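Local coordinates for iron-regulated outer membrane protein (Neisseria meningitidis, PDB 4B7O) that imports iron across the outer membrane as a TonB-dependent transporter, and may take up siderophores like others of its family, at residues 390-401 and 428-439. Sequence-based numbering, arbitrary orientation.
Sequences KPQAFLNGEFEI and DMDLVHSYKLSN
Segments 390-401 and 428-439 run in opposite directions, pairing K390 with N439, F394 with L437, G397 with H433 and E400 with M429, and no backbone-to-backbone hydrogen bond joins them. H433 carries the one strong hydrogen bond of the contact. Its NE2 donates to F399 O at 2.5 Å; the bond is fairly straight (154°), and the acceptor lies near the imidazole plane. G397 O sits over one face of the same ring. F399 has its CG anti to the backbone N (chi1 171°), which lays the ring against V432 and M429 of the helix. V432 CG2 packs against its CD2 side, and M429 CA meets the ring edge. Farther along, I401 CG1 lies 4.0 Å from M429 CG. N396 reaches in from the short 3-10 turn. Its ND2 makes a weak, bent bond (123°) to Y435 O, while L437 CD2 touches the amide carbon. L437 CB forms a CH-pi contact over one face of F394, 4.0 Å from the ring centroid. N439 OD1 approaches the edge of this ring at CZ, and N439 ND2 is hydrogen-bonded to E388 OE2. The contact joins the two ends of the excursion between barrel strands 376-391 and 441-455. Helix 423-434 packs on the outgoing chain, and I525 of strand 525-528 touches V432, Y435 and L437.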
loop_
_atom_site.group_PDB
_atom_site.type_symbol
_atom_site.label_atom_id
_atom_site.label_comp_id
_atom_site.label_asym_id
_atom_site.label_seq_id
_atom_site.Cartn_x
_atom_site.Cartn_y
_atom_site.Cartn_z
ATOM N N LYS A 390 -8.673 19.512 1.596
ATOM C CA LYS A 390 -8.821 20.888 2.158
ATOM C C LYS A 390 -7.493 21.538 2.152
ATOM O O LYS A 390 -6.702 21.283 3.057
ATOM C CB LYS A 390 -9.265 20.842 3.624
ATOM C CG LYS A 390 -10.220 19.705 3.904
ATOM C CD LYS A 390 -10.369 19.438 5.386
ATOM C CE LYS A 390 -11.522 18.488 5.558
ATOM N NZ LYS A 390 -11.964 18.441 6.964
ATOM N N PRO A 391 -7.183 22.308 1.107
ATOM C CA PRO A 391 -5.927 23.038 1.044
ATOM C C PRO A 391 -5.966 24.305 1.945
ATOM O O PRO A 391 -7.030 24.673 2.437
ATOM C CB PRO A 391 -5.827 23.407 -0.420
ATOM C CG PRO A 391 -7.244 23.473 -0.900
ATOM C CD PRO A 391 -8.079 22.635 -0.008
ATOM N N GLN A 392 -4.825 24.950 2.196
ATOM C CA GLN A 392 -4.802 26.092 3.113
ATOM C C GLN A 392 -5.650 27.250 2.612
ATOM O O GLN A 392 -6.411 27.854 3.370
ATOM C CB GLN A 392 -3.370 26.559 3.296
ATOM C CG GLN A 392 -3.179 27.608 4.380
ATOM C CD GLN A 392 -1.764 27.554 4.913
ATOM O OE1 GLN A 392 -1.452 26.701 5.770
ATOM N NE2 GLN A 392 -0.883 28.442 4.397
ATOM N N ALA A 393 -5.500 27.577 1.331
ATOM C CA ALA A 393 -6.396 28.524 0.672
ATOM C C ALA A 393 -6.347 28.260 -0.826
ATOM O O ALA A 393 -5.373 27.693 -1.327
ATOM C CB ALA A 393 -5.929 29.929 0.964
ATOM N N PHE A 394 -7.372 28.660 -1.554
ATOM C CA PHE A 394 -7.300 28.586 -3.001
ATOM C C PHE A 394 -6.486 29.704 -3.651
ATOM O O PHE A 394 -6.398 30.777 -3.097
ATOM C CB PHE A 394 -8.705 28.470 -3.532
ATOM C CG PHE A 394 -9.396 27.225 -3.040
ATOM C CD1 PHE A 394 -9.190 25.985 -3.699
ATOM C CD2 PHE A 394 -10.185 27.246 -1.897
ATOM C CE1 PHE A 394 -9.791 24.827 -3.245
ATOM C CE2 PHE A 394 -10.794 26.058 -1.425
ATOM C CZ PHE A 394 -10.578 24.850 -2.096
ATOM N N LEU A 395 -5.870 29.441 -4.804
ATOM C CA LEU A 395 -4.945 30.369 -5.426
ATOM C C LEU A 395 -5.179 30.507 -6.934
ATOM O O LEU A 395 -4.298 30.930 -7.685
ATOM C CB LEU A 395 -3.499 29.997 -5.134
ATOM C CG LEU A 395 -3.074 29.925 -3.651
ATOM C CD1 LEU A 395 -1.844 29.025 -3.495
ATOM C CD2 LEU A 395 -2.795 31.293 -3.029
ATOM N N ASN A 396 -6.372 30.180 -7.390
ATOM C CA ASN A 396 -6.640 30.300 -8.825
ATOM C C ASN A 396 -6.395 31.714 -9.342
ATOM O O ASN A 396 -5.857 31.897 -10.449
ATOM C CB ASN A 396 -8.035 29.823 -9.205
ATOM C CG ASN A 396 -9.075 30.113 -8.143
ATOM O OD1 ASN A 396 -8.799 30.065 -6.959
ATOM N ND2 ASN A 396 -10.301 30.378 -8.572
ATOM N N GLY A 397 -6.737 32.712 -8.526
ATOM C CA GLY A 397 -6.529 34.135 -8.904
ATOM C C GLY A 397 -5.092 34.482 -9.280
ATOM O O GLY A 397 -4.862 35.401 -10.083
ATOM N N GLU A 398 -4.135 33.742 -8.705
ATOM C CA GLU A 398 -2.723 33.840 -9.076
ATOM C C GLU A 398 -2.452 33.064 -10.359
ATOM O O GLU A 398 -1.284 32.933 -10.760
ATOM C CB GLU A 398 -1.804 33.304 -7.958
ATOM C CG GLU A 398 -2.078 33.885 -6.555
ATOM C CD GLU A 398 -0.937 33.736 -5.514
ATOM O OE1 GLU A 398 -0.189 32.752 -5.524
ATOM O OE2 GLU A 398 -0.787 34.622 -4.629
ATOM N N PHE A 399 -3.509 32.541 -11.005
ATOM C CA PHE A 399 -3.289 31.742 -12.226
ATOM C C PHE A 399 -2.729 32.566 -13.392
ATOM O O PHE A 399 -3.109 33.716 -13.604
ATOM C CB PHE A 399 -4.536 30.953 -12.675
ATOM C CG PHE A 399 -4.366 30.324 -14.027
ATOM C CD1 PHE A 399 -3.530 29.206 -14.197
ATOM C CD2 PHE A 399 -4.963 30.888 -15.154
ATOM C CE1 PHE A 399 -3.327 28.645 -15.455
ATOM C CE2 PHE A 399 -4.768 30.330 -16.422
ATOM C CZ PHE A 399 -3.950 29.205 -16.567
ATOM N N GLU A 400 -1.861 31.949 -14.177
ATOM C CA GLU A 400 -1.062 32.670 -15.144
ATOM C C GLU A 400 -0.410 31.696 -16.163
ATOM O O GLU A 400 -0.234 30.526 -15.852
ATOM C CB GLU A 400 0.006 33.402 -14.387
ATOM C CG GLU A 400 0.450 34.693 -15.030
ATOM C CD GLU A 400 1.950 34.837 -14.929
ATOM O OE1 GLU A 400 2.655 33.789 -14.861
ATOM O OE2 GLU A 400 2.427 35.991 -14.921
ATOM N N ILE A 401 -0.043 32.208 -17.351
ATOM C CA ILE A 401 0.332 31.454 -18.556
ATOM C C ILE A 401 1.582 32.058 -19.229
ATOM O O ILE A 401 1.613 33.234 -19.529
ATOM C CB ILE A 401 -0.789 31.527 -19.633
ATOM C CG1 ILE A 401 -2.162 31.112 -19.084
ATOM C CG2 ILE A 401 -0.387 30.739 -20.886
ATOM C CD1 ILE A 401 -3.188 30.818 -20.179
ATOM N N ASP A 428 -8.120 33.022 -21.067
ATOM C CA ASP A 428 -8.092 31.910 -20.132
ATOM C C ASP A 428 -7.923 32.388 -18.698
ATOM O O ASP A 428 -8.817 32.137 -17.860
ATOM C CB ASP A 428 -7.042 30.883 -20.554
ATOM C CG ASP A 428 -7.488 30.082 -21.786
ATOM O OD1 ASP A 428 -8.692 29.697 -21.814
ATOM O OD2 ASP A 428 -6.654 29.859 -22.715
ATOM N N MET A 429 -6.838 33.137 -18.455
ATOM C CA MET A 429 -6.482 33.608 -17.115
ATOM C C MET A 429 -7.706 34.303 -16.602
ATOM O O MET A 429 -8.180 34.047 -15.477
ATOM C CB MET A 429 -5.291 34.544 -17.148
ATOM C CG MET A 429 -4.354 34.312 -18.317
ATOM S SD MET A 429 -2.674 34.899 -17.990
ATOM C CE MET A 429 -3.090 36.232 -16.847
ATOM N N ASP A 430 -8.260 35.143 -17.469
ATOM C CA ASP A 430 -9.551 35.730 -17.214
ATOM C C ASP A 430 -10.491 34.660 -16.700
ATOM O O ASP A 430 -11.001 34.765 -15.596
ATOM C CB ASP A 430 -10.089 36.388 -18.487
ATOM C CG ASP A 430 -10.119 37.900 -18.382
ATOM O OD1 ASP A 430 -10.933 38.403 -17.554
ATOM O OD2 ASP A 430 -9.319 38.569 -19.096
ATOM N N LEU A 431 -10.695 33.603 -17.471
ATOM C CA LEU A 431 -11.611 32.561 -17.018
ATOM C C LEU A 431 -11.248 31.896 -15.639
ATOM O O LEU A 431 -12.123 31.686 -14.783
ATOM C CB LEU A 431 -11.750 31.503 -18.113
ATOM C CG LEU A 431 -13.117 30.840 -18.221
ATOM C CD1 LEU A 431 -12.960 29.569 -19.037
ATOM C CD2 LEU A 431 -13.776 30.530 -16.877
ATOM N N VAL A 432 -9.983 31.541 -15.423
ATOM C CA VAL A 432 -9.652 30.786 -14.200
ATOM C C VAL A 432 -9.835 31.668 -12.988
ATOM O O VAL A 432 -10.424 31.210 -12.001
ATOM C CB VAL A 432 -8.213 30.275 -14.161
ATOM C CG1 VAL A 432 -8.026 29.390 -12.930
ATOM C CG2 VAL A 432 -7.865 29.552 -15.464
ATOM N N HIS A 433 -9.351 32.936 -13.087
ATOM C CA HIS A 433 -9.472 33.963 -11.990
ATOM C C HIS A 433 -10.873 34.148 -11.557
ATOM O O HIS A 433 -11.134 34.494 -10.394
ATOM C CB HIS A 433 -8.922 35.319 -12.375
ATOM C CG HIS A 433 -7.459 35.307 -12.735
ATOM N ND1 HIS A 433 -6.906 36.244 -13.511
ATOM C CD2 HIS A 433 -6.445 34.407 -12.426
ATOM C CE1 HIS A 433 -5.591 35.980 -13.685
ATOM N NE2 HIS A 433 -5.311 34.849 -13.025
ATOM N N SER A 434 -11.786 33.889 -12.499
ATOM C CA SER A 434 -13.205 34.084 -12.299
ATOM C C SER A 434 -13.756 33.026 -11.370
ATOM O O SER A 434 -14.760 33.255 -10.717
ATOM C CB SER A 434 -13.929 34.070 -13.638
ATOM O OG SER A 434 -12.983 34.327 -14.677
ATOM N N TYR A 435 -13.073 31.886 -11.268
ATOM C CA TYR A 435 -13.652 30.714 -10.585
ATOM C C TYR A 435 -13.707 30.778 -9.059
ATOM O O TYR A 435 -12.783 31.264 -8.415
ATOM C CB TYR A 435 -12.929 29.442 -11.015
ATOM C CG TYR A 435 -13.709 28.564 -11.977
ATOM C CD1 TYR A 435 -14.913 27.967 -11.590
ATOM C CD2 TYR A 435 -13.219 28.310 -13.274
ATOM C CE1 TYR A 435 -15.611 27.153 -12.474
ATOM C CE2 TYR A 435 -13.909 27.502 -14.163
ATOM C CZ TYR A 435 -15.086 26.924 -13.755
ATOM O OH TYR A 435 -15.787 26.134 -14.631
ATOM N N LYS A 436 -14.786 30.266 -8.485
ATOM C CA LYS A 436 -14.911 30.258 -7.052
ATOM C C LYS A 436 -14.802 28.847 -6.454
ATOM O O LYS A 436 -15.808 28.202 -6.098
ATOM C CB LYS A 436 -16.202 30.939 -6.615
ATOM C CG LYS A 436 -16.076 32.453 -6.359
ATOM C CD LYS A 436 -15.394 33.275 -7.483
ATOM C CE LYS A 436 -15.651 34.774 -7.354
ATOM N NZ LYS A 436 -14.480 35.611 -7.728
ATOM N N LEU A 437 -13.551 28.406 -6.323
ATOM C CA LEU A 437 -13.191 27.049 -5.902
ATOM C C LEU A 437 -13.598 26.696 -4.482
ATOM O O LEU A 437 -13.501 27.513 -3.616
ATOM C CB LEU A 437 -11.700 26.886 -6.061
ATOM C CG LEU A 437 -11.297 26.458 -7.458
ATOM C CD1 LEU A 437 -12.312 26.757 -8.570
ATOM C CD2 LEU A 437 -9.939 27.031 -7.769
ATOM N N SER A 438 -14.122 25.490 -4.286
ATOM C CA SER A 438 -14.294 24.942 -2.939
ATOM C C SER A 438 -13.553 23.572 -2.786
ATOM O O SER A 438 -12.849 23.082 -3.710
ATOM C CB SER A 438 -15.780 24.836 -2.595
ATOM O OG SER A 438 -16.424 24.121 -3.605
ATOM N N ASN A 439 -13.699 22.971 -1.614
ATOM C CA ASN A 439 -13.047 21.718 -1.307
ATOM C C ASN A 439 -13.643 20.533 -2.060
ATOM O O ASN A 439 -14.818 20.189 -1.849
ATOM C CB ASN A 439 -13.205 21.457 0.167
ATOM C CG ASN A 439 -12.289 22.305 0.979
ATOM O OD1 ASN A 439 -11.523 23.093 0.417
ATOM N ND2 ASN A 439 -12.308 22.122 2.285
#